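Local coordinates for protein putative oxidoreductase (PDB 3C1A) that probably acts as a nicotinamide-nucleotide-dependent oxidoreductase of the Gfo/Idh/MocA type, binding its cofactor through a Rossmann-fold domain, at residues 9-13 and 287-292; 16-20 and 41-45; 36-40 and 67-71; 86-90 and 111-116; 128-132 and 297-301. All coordinates share one frame; numbering follows the deposited sequence.

Contacts 1, 2 and 3 all involve two neighbouring inner strands of one parallel sheet, 11-17 and 35-42: contacts 1 and 2 share the first, contacts 2 and 3 the second, and contacts 1 and 3 touch through a salt bridge between R292 and E71. These three mix apolar packing with polar bonds, charged in contacts 1 and 3, backbone and neutral amide in contact 2. Contact 4 joins two helices by apolar contact. Contacts 1 to 4 are partly buried; contact 5, whose centre lies about 7 Å from the centre of the chain, is the buried one, where two loops meet without a hydrogen bond between them. Its L301 packs on the second helix of contact 4.

Contact 1: residues 9-13 and 287-292; sequences SPVRL and FAGAVR
V11, at the start of strand 11-17, points its side chain at the C-terminal end of helix 279-290, where it meets A288, V291 and R292. Its CB stands 4.4 Å from CB of A288, a residue small enough to let strand and helix draw close. CG1, anti to the backbone N (chi1 171°), is thereby carried to V291, meeting its CB at 3.9 Å. CG2 goes the other way: it rests 3.4 Å from the carbonyl O of A288 and also sits over the centre of one face of the R292 guanidinium, 3.8 Å above its plane. Further along the strand, L13 puts CD2 against CE2 of F287 at 4.1 Å. The long chain of R292, extended from CG to NE, comes at V11 from the opposite direction and reaches the backbone of S9 and P10. Its NH1 donates to S9 O at 2.8 Å, a bond well bent at 142°, and NH2 makes a weak bond to P10 O; the stronger partner of NH2 is the carboxylate of E71. Cut back to alanine, V11 would probably leave a gap beside A288 and V291 and strip the R292 guanidinium of the methyl over its face. R12 NH1 comes within 3.6 Å of R292 NH2, a pair of like charges. R12 is itself engaged through NE with E69 O, and E71 is likely to offset much of the repulsion. Apolar branches thus fill the buried half, while the exposed half depends on a cation whose flat face tolerates hydrocarbon and whose rim hydrogen-bonds to carbonyls.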
loop_
_atom_site.group_PDB
_atom_site.type_symbol
_atom_site.label_atom_id
_atom_site.label_comp_id
_atom_site.label_asym_id
_atom_site.label_seq_id
_atom_site.Cartn_x
_atom_site.Cartn_y
_atom_site.Cartn_z
ATOM N N SER A 9 -12.683 -2.250 25.759
ATOM C CA SER A 9 -13.590 -2.947 24.782
ATOM C C SER A 9 -12.894 -3.012 23.409
ATOM O O SER A 9 -12.661 -1.985 22.799
ATOM C CB SER A 9 -14.912 -2.192 24.653
ATOM O OG SER A 9 -15.771 -2.820 23.710
ATOM N N PRO A 10 -12.474 -4.209 22.975
ATOM C CA PRO A 10 -11.771 -4.280 21.685
ATOM C C PRO A 10 -12.643 -3.845 20.523
ATOM O O PRO A 10 -13.872 -4.053 20.545
ATOM C CB PRO A 10 -11.372 -5.759 21.567
ATOM C CG PRO A 10 -11.456 -6.286 22.954
ATOM C CD PRO A 10 -12.534 -5.518 23.642
ATOM N N VAL A 11 -12.006 -3.224 19.535
ATOM C CA VAL A 11 -12.704 -2.757 18.356
ATOM C C VAL A 11 -13.051 -3.990 17.513
ATOM O O VAL A 11 -12.195 -4.837 17.253
ATOM C CB VAL A 11 -11.847 -1.739 17.544
ATOM C CG1 VAL A 11 -12.496 -1.435 16.187
ATOM C CG2 VAL A 11 -11.614 -0.432 18.360
ATOM N N ARG A 12 -14.309 -4.094 17.103
ATOM C CA ARG A 12 -14.789 -5.306 16.471
ATOM C C ARG A 12 -14.633 -5.200 14.962
ATOM O O ARG A 12 -15.319 -4.438 14.321
ATOM C CB ARG A 12 -16.212 -5.562 16.934
ATOM C CG ARG A 12 -16.291 -5.655 18.493
ATOM C CD ARG A 12 -17.713 -5.840 18.968
ATOM N NE ARG A 12 -18.551 -4.685 18.657
ATOM C CZ ARG A 12 -18.628 -3.590 19.415
ATOM N NH1 ARG A 12 -17.920 -3.459 20.537
ATOM N NH2 ARG A 12 -19.411 -2.592 19.041
ATOM N N LEU A 13 -13.674 -5.947 14.443
ATOM C CA LEU A 13 -13.319 -5.951 13.042
ATOM C C LEU A 13 -13.798 -7.173 12.343
ATOM O O LEU A 13 -13.878 -8.238 12.926
ATOM C CB LEU A 13 -11.800 -5.889 12.855
ATOM C CG LEU A 13 -11.034 -4.731 13.452
ATOM C CD1 LEU A 13 -9.513 -4.915 13.144
ATOM C CD2 LEU A 13 -11.571 -3.419 12.924
ATOM N N PHE A 287 -5.363 1.780 12.433
ATOM C CA PHE A 287 -6.706 1.778 11.846
ATOM C C PHE A 287 -7.709 1.425 12.935
ATOM O O PHE A 287 -8.626 2.173 13.160
ATOM C CB PHE A 287 -6.819 0.802 10.668
ATOM C CG PHE A 287 -8.207 0.592 10.188
ATOM C CD1 PHE A 287 -8.850 1.558 9.404
ATOM C CD2 PHE A 287 -8.896 -0.580 10.492
ATOM C CE1 PHE A 287 -10.174 1.376 8.979
ATOM C CE2 PHE A 287 -10.240 -0.783 10.016
ATOM C CZ PHE A 287 -10.869 0.172 9.305
ATOM N N ALA A 288 -7.491 0.330 13.645
ATOM C CA ALA A 288 -8.459 -0.082 14.684
ATOM C C ALA A 288 -8.601 1.033 15.709
ATOM O O ALA A 288 -9.706 1.327 16.186
ATOM C CB ALA A 288 -8.074 -1.404 15.326
ATOM N N GLY A 289 -7.485 1.710 15.986
ATOM C CA GLY A 289 -7.464 2.828 16.928
ATOM C C GLY A 289 -8.192 4.086 16.509
ATOM O O GLY A 289 -8.554 4.904 17.355
ATOM N N ALA A 290 -8.421 4.248 15.217
ATOM C CA ALA A 290 -9.104 5.406 14.716
ATOM C C ALA A 290 -10.605 5.167 14.504
ATOM O O ALA A 290 -11.359 6.107 14.243
ATOM C CB ALA A 290 -8.415 5.877 13.480
ATOM N N VAL A 291 -11.079 3.926 14.654
ATOM C CA VAL A 291 -12.430 3.587 14.213
ATOM C C VAL A 291 -13.450 4.434 15.008
ATOM O O VAL A 291 -14.356 5.013 14.427
ATOM C CB VAL A 291 -12.710 2.030 14.322
ATOM C CG1 VAL A 291 -14.214 1.729 14.308
ATOM C CG2 VAL A 291 -11.999 1.261 13.177
ATOM N N ARG A 292 -13.272 4.479 16.317
ATOM C CA ARG A 292 -14.190 5.162 17.220
ATOM C C ARG A 292 -13.870 6.644 17.393
ATOM O O ARG A 292 -14.621 7.363 18.045
ATOM C CB ARG A 292 -14.179 4.491 18.587
ATOM C CG ARG A 292 -14.544 3.029 18.545
ATOM C CD ARG A 292 -14.447 2.405 19.886
ATOM N NE ARG A 292 -14.910 1.029 19.818
ATOM C CZ ARG A 292 -14.675 0.091 20.711
ATOM N NH1 ARG A 292 -13.974 0.340 21.806
ATOM N NH2 ARG A 292 -15.167 -1.118 20.513
#

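Contact 2: residues 16-20 and 41-45; sequences IGAGR and ASSNP
I16 and G17 pair with A41 and S42 as neighbouring parallel strands, and here, among buried residues, the contact is tight. G17 N donates to A41 O at 2.8 Å in an almost straight bond (173°), and the CA of S42 comes to 3.2 Å from G17 O as a CA-H...O contact; the regular bond to that oxygen, from S43 N, is already weak. G17 ends the strand where the glycine-rich turn begins, the turn that, in Rossmann folds, usually lies against the dinucleotide phosphates. Past the strand ends the chains spread, side chains take over, and S43 and G19 lie exposed on the solvent side. S43 OG accepts only a weak bond from G19 N, at 3.5 Å. N44 ND2 reaches G19 O at 3.3 Å, the oxygen lying near the amide plane. G19 has a positive phi (76°), which glycine accepts easily. N44 is also the N-cap of helix 45-48, its OD1 taking the N-H of D46, and its own N binds S42 OG in an ST turn. Without the amide, as with an alanine here, G19 O would probably lose this donor and the helix start its cap. The pairing belongs to the beta-alpha-beta unit of strand 11-17, helix 25-31 and strand 35-42; V64 of helix 62-65 packs on I16 and A41, N47 and L48 on S42, and strand 72-76 bonds to the other edge of I16.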
loop_
_atom_site.group_PDB
_atom_site.type_symbol
_atom_site.label_atom_id
_atom_site.label_comp_id
_atom_site.label_asym_id
_atom_site.label_seq_id
_atom_site.Cartn_x
_atom_site.Cartn_y
_atom_site.Cartn_z
ATOM N N ILE A 16 -13.060 -9.374 4.944
ATOM C CA ILE A 16 -13.630 -9.943 3.767
ATOM C C ILE A 16 -12.397 -10.227 2.907
ATOM O O ILE A 16 -11.703 -9.295 2.482
ATOM C CB ILE A 16 -14.646 -9.031 3.071
ATOM C CG1 ILE A 16 -15.831 -8.744 4.017
ATOM C CG2 ILE A 16 -15.081 -9.688 1.774
ATOM C CD1 ILE A 16 -16.687 -7.573 3.623
ATOM N N GLY A 17 -12.110 -11.511 2.702
ATOM C CA GLY A 17 -10.892 -11.948 2.017
ATOM C C GLY A 17 -11.189 -12.885 0.878
ATOM O O GLY A 17 -12.107 -13.691 0.957
ATOM N N ALA A 18 -10.431 -12.771 -0.203
ATOM C CA ALA A 18 -10.513 -13.732 -1.299
ATOM C C ALA A 18 -9.149 -13.835 -1.954
ATOM O O ALA A 18 -8.438 -12.834 -2.085
ATOM C CB ALA A 18 -11.565 -13.305 -2.316
ATOM N N GLY A 19 -8.776 -15.059 -2.326
ATOM C CA GLY A 19 -7.537 -15.308 -3.055
ATOM C C GLY A 19 -6.308 -15.237 -2.174
ATOM O O GLY A 19 -6.318 -15.729 -1.037
ATOM N N ARG A 20 -5.249 -14.635 -2.717
ATOM C CA ARG A 20 -3.975 -14.427 -2.010
ATOM C C ARG A 20 -3.978 -13.124 -1.212
ATOM O O ARG A 20 -3.005 -12.806 -0.532
ATOM C CB ARG A 20 -2.798 -14.372 -3.014
ATOM C CG ARG A 20 -2.741 -13.084 -3.872
ATOM C CD ARG A 20 -1.712 -13.174 -4.994
ATOM N NE ARG A 20 -1.941 -12.205 -6.082
ATOM C CZ ARG A 20 -1.392 -10.989 -6.181
ATOM N NH1 ARG A 20 -0.602 -10.514 -5.236
ATOM N NH2 ARG A 20 -1.668 -10.222 -7.240
ATOM N N ALA A 41 -15.435 -13.480 6.278
ATOM C CA ALA A 41 -15.901 -13.982 5.004
ATOM C C ALA A 41 -14.706 -14.273 4.088
ATOM O O ALA A 41 -14.100 -13.362 3.546
ATOM C CB ALA A 41 -16.842 -12.992 4.371
ATOM N N SER A 42 -14.337 -15.539 3.918
ATOM C CA SER A 42 -13.151 -15.870 3.106
ATOM C C SER A 42 -13.335 -17.105 2.234
ATOM O O SER A 42 -13.815 -18.121 2.713
ATOM C CB SER A 42 -11.938 -16.113 3.984
ATOM O OG SER A 42 -10.806 -16.401 3.166
ATOM N N SER A 43 -12.925 -17.007 0.970
ATOM C CA SER A 43 -12.950 -18.147 0.026
ATOM C C SER A 43 -11.812 -19.132 0.301
ATOM O O SER A 43 -11.836 -20.282 -0.135
ATOM C CB SER A 43 -12.817 -17.639 -1.422
ATOM O OG SER A 43 -11.535 -17.053 -1.670
ATOM N N ASN A 44 -10.799 -18.647 0.997
ATOM C CA ASN A 44 -9.579 -19.381 1.197
ATOM C C ASN A 44 -9.665 -20.259 2.457
ATOM O O ASN A 44 -9.745 -19.727 3.554
ATOM C CB ASN A 44 -8.447 -18.371 1.303
ATOM C CG ASN A 44 -7.108 -19.019 1.437
ATOM O OD1 ASN A 44 -6.986 -20.133 1.969
ATOM N ND2 ASN A 44 -6.076 -18.335 0.940
ATOM N N PRO A 45 -9.639 -21.611 2.302
ATOM C CA PRO A 45 -9.836 -22.516 3.449
ATOM C C PRO A 45 -8.642 -22.544 4.414
ATOM O O PRO A 45 -8.795 -22.965 5.565
ATOM C CB PRO A 45 -10.044 -23.884 2.787
ATOM C CG PRO A 45 -9.250 -23.804 1.544
ATOM C CD PRO A 45 -9.383 -22.372 1.065
#

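Contact 3: residues 36-40 and 67-71; sequences ALVRL and APEVE
R39 NE donates to E69 OE2 at 2.8 Å, the shorter of two bonds that make a salt bridge between strand and loop. The arginine grips the carboxylate side-on, for NH2 bonds to the second oxygen, E69 OE1, at 3.0 Å. Both bonds are nearly straight and approach the syn side of the carboxylate, whose plane is only 28° from that of the guanidinium. The pair is fixed in rotation as well as in distance. E69 achieves this by folding: CG stands between its backbone N and carbonyl carbon, and the bend at chi2 (-69°) turns the acid toward the strand, while R39 comes out extended from CG to NE. Over one face of the guanidinium, offset toward its rim, A67 CB sits 3.1 Å above the plane and 3.2 Å from R39 NE, a tight contact that suits a residue with nothing beyond its methyl. Beside the ion pair, CG2 of V38 meets CG2 of V70 at 3.8 Å. V70 CG2 also touches CG of R39, at 4.0 Å. The other arginine nitrogen, NH1, forms a salt bridge with E58, so R39 spans two acids. In the fold, the contact ties strand 35-42, flanked by strands 56-58 and 11-17, to the loop that leads from helix 62-65 into strand 72-76; V70 leans on A14 of strand 11-17, and K94 bonds to A67 O.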
loop_
_atom_site.group_PDB
_atom_site.type_symbol
_atom_site.label_atom_id
_atom_site.label_comp_id
_atom_site.label_asym_id
_atom_site.label_seq_id
_atom_site.Cartn_x
_atom_site.Cartn_y
_atom_site.Cartn_z
ATOM N N ALA A 36 -10.467 -7.188 17.769
ATOM C CA ALA A 36 -10.964 -8.561 17.714
ATOM C C ALA A 36 -11.529 -8.846 16.310
ATOM O O ALA A 36 -12.201 -7.991 15.740
ATOM C CB ALA A 36 -12.054 -8.751 18.752
ATOM N N LEU A 37 -11.240 -10.022 15.753
ATOM C CA LEU A 37 -11.876 -10.468 14.501
ATOM C C LEU A 37 -13.185 -11.154 14.873
ATOM O O LEU A 37 -13.186 -12.267 15.365
ATOM C CB LEU A 37 -10.955 -11.407 13.687
ATOM C CG LEU A 37 -11.423 -11.851 12.304
ATOM C CD1 LEU A 37 -11.428 -10.653 11.388
ATOM C CD2 LEU A 37 -10.553 -12.996 11.755
ATOM N N VAL A 38 -14.298 -10.472 14.641
ATOM C CA VAL A 38 -15.608 -10.969 15.028
ATOM C C VAL A 38 -16.405 -11.679 13.907
ATOM O O VAL A 38 -17.304 -12.475 14.202
ATOM C CB VAL A 38 -16.451 -9.854 15.686
ATOM C CG1 VAL A 38 -15.699 -9.200 16.800
ATOM C CG2 VAL A 38 -16.928 -8.804 14.651
ATOM N N ARG A 39 -16.139 -11.358 12.637
ATOM C CA ARG A 39 -16.637 -12.161 11.516
ATOM C C ARG A 39 -15.547 -12.278 10.473
ATOM O O ARG A 39 -14.682 -11.400 10.358
ATOM C CB ARG A 39 -17.912 -11.578 10.835
ATOM C CG ARG A 39 -19.053 -11.261 11.758
ATOM C CD ARG A 39 -20.434 -11.384 11.099
ATOM N NE ARG A 39 -21.472 -10.997 12.048
ATOM C CZ ARG A 39 -22.764 -11.321 11.989
ATOM N NH1 ARG A 39 -23.248 -12.005 10.976
ATOM N NH2 ARG A 39 -23.587 -10.859 12.926
ATOM N N LEU A 40 -15.628 -13.349 9.693
ATOM C CA LEU A 40 -14.713 -13.614 8.572
ATOM C C LEU A 40 -15.483 -14.185 7.411
ATOM O O LEU A 40 -16.149 -15.214 7.569
ATOM C CB LEU A 40 -13.662 -14.641 9.011
ATOM C CG LEU A 40 -12.675 -15.144 7.961
ATOM C CD1 LEU A 40 -11.796 -13.978 7.459
ATOM C CD2 LEU A 40 -11.853 -16.315 8.552
ATOM N N ALA A 67 -23.840 -6.847 9.712
ATOM C CA ALA A 67 -23.644 -7.357 11.055
ATOM C C ALA A 67 -23.718 -6.206 12.031
ATOM O O ALA A 67 -23.022 -5.211 11.832
ATOM C CB ALA A 67 -22.275 -8.056 11.147
ATOM N N PRO A 68 -24.574 -6.305 13.080
ATOM C CA PRO A 68 -24.721 -5.128 13.962
ATOM C C PRO A 68 -23.520 -4.821 14.836
ATOM O O PRO A 68 -23.269 -3.665 15.155
ATOM C CB PRO A 68 -25.931 -5.492 14.840
ATOM C CG PRO A 68 -26.068 -6.936 14.767
ATOM C CD PRO A 68 -25.455 -7.410 13.486
ATOM N N GLU A 69 -22.788 -5.862 15.210
ATOM C CA GLU A 69 -21.627 -5.764 16.096
ATOM C C GLU A 69 -20.305 -5.415 15.383
ATOM O O GLU A 69 -19.325 -5.101 16.036
ATOM C CB GLU A 69 -21.487 -7.062 16.903
ATOM C CG GLU A 69 -20.687 -8.271 16.295
ATOM C CD GLU A 69 -21.335 -8.974 15.095
ATOM O OE1 GLU A 69 -22.530 -8.721 14.779
ATOM O OE2 GLU A 69 -20.624 -9.797 14.451
ATOM N N VAL A 70 -20.269 -5.475 14.068
ATOM C CA VAL A 70 -19.031 -5.170 13.346
ATOM C C VAL A 70 -18.872 -3.669 13.329
ATOM O O VAL A 70 -19.768 -2.964 12.892
ATOM C CB VAL A 70 -19.060 -5.725 11.898
ATOM C CG1 VAL A 70 -17.922 -5.160 11.088
ATOM C CG2 VAL A 70 -19.014 -7.256 11.911
ATOM N N GLU A 71 -17.733 -3.177 13.794
ATOM C CA GLU A 71 -17.463 -1.733 13.784
ATOM C C GLU A 71 -16.767 -1.249 12.497
ATOM O O GLU A 71 -16.929 -0.093 12.101
ATOM C CB GLU A 71 -16.632 -1.360 14.996
ATOM C CG GLU A 71 -17.412 -1.524 16.285
ATOM C CD GLU A 71 -16.648 -1.082 17.493
ATOM O OE1 GLU A 71 -16.737 0.108 17.851
ATOM O OE2 GLU A 71 -15.999 -1.945 18.110
HETATM O O HOH W 1 -19.535 -11.585 15.751
#

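Contact 4: residues 86-90 and 111-116; sequences TLAAI and AVAAAA
L87, I90 and T86 on helix 82-91 face V112, A115 and A116 on helix 106-119; the axes of segments 86-90 and 111-116 run almost parallel, 5° apart, with a closest approach of 9.8 Å. Side chain against side chain makes most of the contact. T86 turns its CG2 methyl to CG1 of V112 at 3.7 Å, the two side chains crossing at about a right angle. A chi1 of -56° puts OG1 beside the backbone N, where it bonds to the carbonyl of H82, and leaves CG2 anti to that N: threonine satisfies its hydroxyl on its own helix and presents its methyl to V112. L87 sends CD2 to the CB of A115 at 3.6 Å, and I90 meets the same CB with its CG2 at 3.9 Å, so a single alanine methyl lies against both branched residues. I90 CD1, at the far end of its chain, comes 4.2 Å from V112 CG1. A second kind of contact is hydrocarbon on backbone. L87 CD2 also touches A111 O at 3.6 Å, and I90 CG2 lies at the same distance from A115 O, because alanines expose the helix backbone to a neighbour's longer side chains. No hydrogen bond crosses; the polar backbone is used within each helix, as where I90 N binds T86 O. The same V112 methyl, CG1, also packs on L301 of helix 301-314. Leucine and isoleucine on one side thus fit by shape against alanines and a valine on the other, and between these two segments of the Rossmann domain's crossover helices the contact is apolar and non-directional.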
loop_
_atom_site.group_PDB
_atom_site.type_symbol
_atom_site.label_atom_id
_atom_site.label_comp_id
_atom_site.label_asym_id
_atom_site.label_seq_id
_atom_site.Cartn_x
_atom_site.Cartn_y
_atom_site.Cartn_z
ATOM N N THR A 86 -16.636 -1.940 -0.811
ATOM C CA THR A 86 -16.418 -0.661 -0.109
ATOM C C THR A 86 -17.664 0.210 -0.072
ATOM O O THR A 86 -18.023 0.742 0.941
ATOM C CB THR A 86 -15.224 0.134 -0.729
ATOM O OG1 THR A 86 -14.030 -0.670 -0.715
ATOM C CG2 THR A 86 -14.978 1.412 0.009
ATOM N N LEU A 87 -18.305 0.394 -1.211
ATOM C CA LEU A 87 -19.568 1.104 -1.259
ATOM C C LEU A 87 -20.629 0.515 -0.341
ATOM O O LEU A 87 -21.351 1.277 0.281
ATOM C CB LEU A 87 -20.062 1.158 -2.687
ATOM C CG LEU A 87 -19.222 2.074 -3.579
ATOM C CD1 LEU A 87 -19.554 1.779 -5.075
ATOM C CD2 LEU A 87 -19.445 3.555 -3.198
ATOM N N ALA A 88 -20.693 -0.815 -0.230
ATOM C CA ALA A 88 -21.648 -1.502 0.659
ATOM C C ALA A 88 -21.312 -1.267 2.099
ATOM O O ALA A 88 -22.185 -1.029 2.908
ATOM C CB ALA A 88 -21.664 -2.982 0.387
ATOM N N ALA A 89 -20.030 -1.349 2.427
ATOM C CA ALA A 89 -19.576 -1.070 3.781
ATOM C C ALA A 89 -19.865 0.366 4.219
ATOM O O ALA A 89 -20.386 0.583 5.308
ATOM C CB ALA A 89 -18.062 -1.406 3.922
ATOM N N ILE A 90 -19.561 1.333 3.348
ATOM C CA ILE A 90 -19.830 2.759 3.604
ATOM C C ILE A 90 -21.317 2.993 3.833
ATOM O O ILE A 90 -21.690 3.701 4.767
ATOM C CB ILE A 90 -19.347 3.653 2.415
ATOM C CG1 ILE A 90 -17.804 3.663 2.326
ATOM C CG2 ILE A 90 -19.833 5.083 2.585
ATOM C CD1 ILE A 90 -17.240 4.229 1.002
ATOM N N ALA A 111 -16.249 7.027 -7.225
ATOM C CA ALA A 111 -17.561 6.661 -6.644
ATOM C C ALA A 111 -17.447 6.390 -5.152
ATOM O O ALA A 111 -18.290 6.804 -4.333
ATOM C CB ALA A 111 -18.146 5.460 -7.323
ATOM N N VAL A 112 -16.381 5.688 -4.806
ATOM C CA VAL A 112 -15.967 5.519 -3.432
ATOM C C VAL A 112 -15.667 6.837 -2.666
ATOM O O VAL A 112 -16.248 7.084 -1.601
ATOM C CB VAL A 112 -14.764 4.561 -3.382
ATOM C CG1 VAL A 112 -14.271 4.411 -1.952
ATOM C CG2 VAL A 112 -15.139 3.187 -4.006
ATOM N N ALA A 113 -14.755 7.664 -3.168
ATOM C CA ALA A 113 -14.542 9.033 -2.654
ATOM C C ALA A 113 -15.847 9.790 -2.337
ATOM O O ALA A 113 -15.990 10.378 -1.263
ATOM C CB ALA A 113 -13.702 9.856 -3.655
ATOM N N ALA A 114 -16.773 9.784 -3.289
ATOM C CA ALA A 114 -18.056 10.473 -3.161
ATOM C C ALA A 114 -18.926 9.913 -2.034
ATOM O O ALA A 114 -19.548 10.687 -1.304
ATOM C CB ALA A 114 -18.802 10.427 -4.491
ATOM N N ALA A 115 -18.974 8.586 -1.884
ATOM C CA ALA A 115 -19.758 7.946 -0.837
ATOM C C ALA A 115 -19.187 8.207 0.582
ATOM O O ALA A 115 -19.936 8.490 1.515
ATOM C CB ALA A 115 -19.888 6.437 -1.112
ATOM N N ALA A 116 -17.870 8.133 0.709
ATOM C CA ALA A 116 -17.147 8.508 1.921
ATOM C C ALA A 116 -17.455 9.968 2.319
ATOM O O ALA A 116 -17.752 10.245 3.460
ATOM C CB ALA A 116 -15.625 8.322 1.687
#

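Contact 5: residues 128-132 and 297-301; sequences TQLFN and GPSPL
F131 and P298 cross at about a right angle, the phenylalanine bringing CE1 to CG of the proline at 3.4 Å. It is a rigid pyrrolidine corner against a flat ring, met obliquely. Across the ring, CE2 touches S299 CB at 3.7 Å, so F131 straddles two consecutive residues; its chi1 of -64° sets CG beside the backbone N, and the ring's far end reaches P298 and S299. L130 completes the grip with a branch: CD1 reaches P298 O at 3.6 Å and S299 OG at 3.7 Å. In return, P298 CB comes 3.7 Å from L130 O. S299 is buried, and its hydroxyl is satisfied by V125 O and by H127 ND1, which lets a small polar residue sit among carbon. No hydrogen bond joins the two segments, so they mate by shape. The short 3-10 turn 128-130 lies between strand 123-126 and helix 133-140, and the partner loop links helix 279-290 to helix 301-314, for which P300 is the N-cap. A283 and L286 of helix 279-290 pack on F131, and L130 meets D182 of helix 168-184.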
loop_
_atom_site.group_PDB
_atom_site.type_symbol
_atom_site.label_atom_id
_atom_site.label_comp_id
_atom_site.label_asym_id
_atom_site.label_seq_id
_atom_site.Cartn_x
_atom_site.Cartn_y
_atom_site.Cartn_z
ATOM N N THR A 128 1.234 -0.158 2.369
ATOM C CA THR A 128 2.001 -0.627 3.519
ATOM C C THR A 128 3.184 0.294 3.876
ATOM O O THR A 128 3.536 0.434 5.044
ATOM C CB THR A 128 2.491 -2.023 3.240
ATOM O OG1 THR A 128 1.378 -2.799 2.770
ATOM C CG2 THR A 128 3.070 -2.659 4.497
ATOM N N GLN A 129 3.814 0.898 2.873
ATOM C CA GLN A 129 5.010 1.703 3.151
ATOM C C GLN A 129 4.667 2.902 4.005
ATOM O O GLN A 129 5.488 3.382 4.762
ATOM C CB GLN A 129 5.680 2.215 1.872
ATOM C CG GLN A 129 7.102 2.782 2.178
ATOM C CD GLN A 129 8.065 1.680 2.428
ATOM O OE1 GLN A 129 8.362 1.341 3.583
ATOM N NE2 GLN A 129 8.526 1.048 1.354
ATOM N N LEU A 130 3.462 3.411 3.849
ATOM C CA LEU A 130 3.077 4.592 4.574
ATOM C C LEU A 130 2.829 4.320 6.063
ATOM O O LEU A 130 2.584 5.249 6.802
ATOM C CB LEU A 130 1.855 5.218 3.931
ATOM C CG LEU A 130 2.008 5.573 2.462
ATOM C CD1 LEU A 130 0.762 6.285 2.025
ATOM C CD2 LEU A 130 3.213 6.462 2.240
ATOM N N PHE A 131 2.881 3.040 6.472
ATOM C CA PHE A 131 2.773 2.611 7.856
ATOM C C PHE A 131 4.082 1.982 8.334
ATOM O O PHE A 131 4.115 1.321 9.362
ATOM C CB PHE A 131 1.639 1.564 7.981
ATOM C CG PHE A 131 0.283 2.099 7.654
ATOM C CD1 PHE A 131 -0.441 2.827 8.595
ATOM C CD2 PHE A 131 -0.269 1.907 6.397
ATOM C CE1 PHE A 131 -1.708 3.311 8.303
ATOM C CE2 PHE A 131 -1.554 2.391 6.114
ATOM C CZ PHE A 131 -2.252 3.106 7.062
ATOM N N ASN A 132 5.154 2.137 7.559
ATOM C CA ASN A 132 6.445 1.553 7.901
ATOM C C ASN A 132 7.231 2.537 8.758
ATOM O O ASN A 132 7.444 3.675 8.339
ATOM C CB ASN A 132 7.188 1.252 6.595
ATOM C CG ASN A 132 8.527 0.574 6.818
ATOM O OD1 ASN A 132 9.012 0.467 7.946
ATOM N ND2 ASN A 132 9.157 0.157 5.729
ATOM N N GLY A 297 -5.661 9.897 8.814
ATOM C CA GLY A 297 -4.515 8.993 8.957
ATOM C C GLY A 297 -3.488 9.116 7.841
ATOM O O GLY A 297 -3.660 9.951 6.933
ATOM N N PRO A 298 -2.447 8.263 7.871
ATOM C CA PRO A 298 -1.307 8.428 6.940
ATOM C C PRO A 298 -1.551 7.989 5.495
ATOM O O PRO A 298 -0.780 8.365 4.583
ATOM C CB PRO A 298 -0.204 7.578 7.559
ATOM C CG PRO A 298 -0.880 6.587 8.416
ATOM C CD PRO A 298 -2.264 7.123 8.779
ATOM N N SER A 299 -2.609 7.207 5.288
ATOM C CA SER A 299 -2.928 6.685 3.974
ATOM C C SER A 299 -4.425 6.790 3.690
ATOM O O SER A 299 -5.122 5.766 3.611
ATOM C CB SER A 299 -2.452 5.235 3.907
ATOM O OG SER A 299 -2.506 4.728 2.588
ATOM N N PRO A 300 -4.930 8.024 3.509
ATOM C CA PRO A 300 -6.338 8.227 3.288
ATOM C C PRO A 300 -6.850 7.785 1.935
ATOM O O PRO A 300 -6.101 7.605 0.971
ATOM C CB PRO A 300 -6.489 9.755 3.389
ATOM C CG PRO A 300 -5.200 10.274 2.961
ATOM C CD PRO A 300 -4.206 9.313 3.546
ATOM N N LEU A 301 -8.157 7.662 1.877
ATOM C CA LEU A 301 -8.851 7.379 0.653
ATOM C C LEU A 301 -8.443 8.307 -0.512
ATOM O O LEU A 301 -8.321 7.850 -1.670
ATOM C CB LEU A 301 -10.351 7.532 0.911
ATOM C CG LEU A 301 -11.268 7.288 -0.277
ATOM C CD1 LEU A 301 -10.974 5.967 -0.958
ATOM C CD2 LEU A 301 -12.674 7.350 0.261
#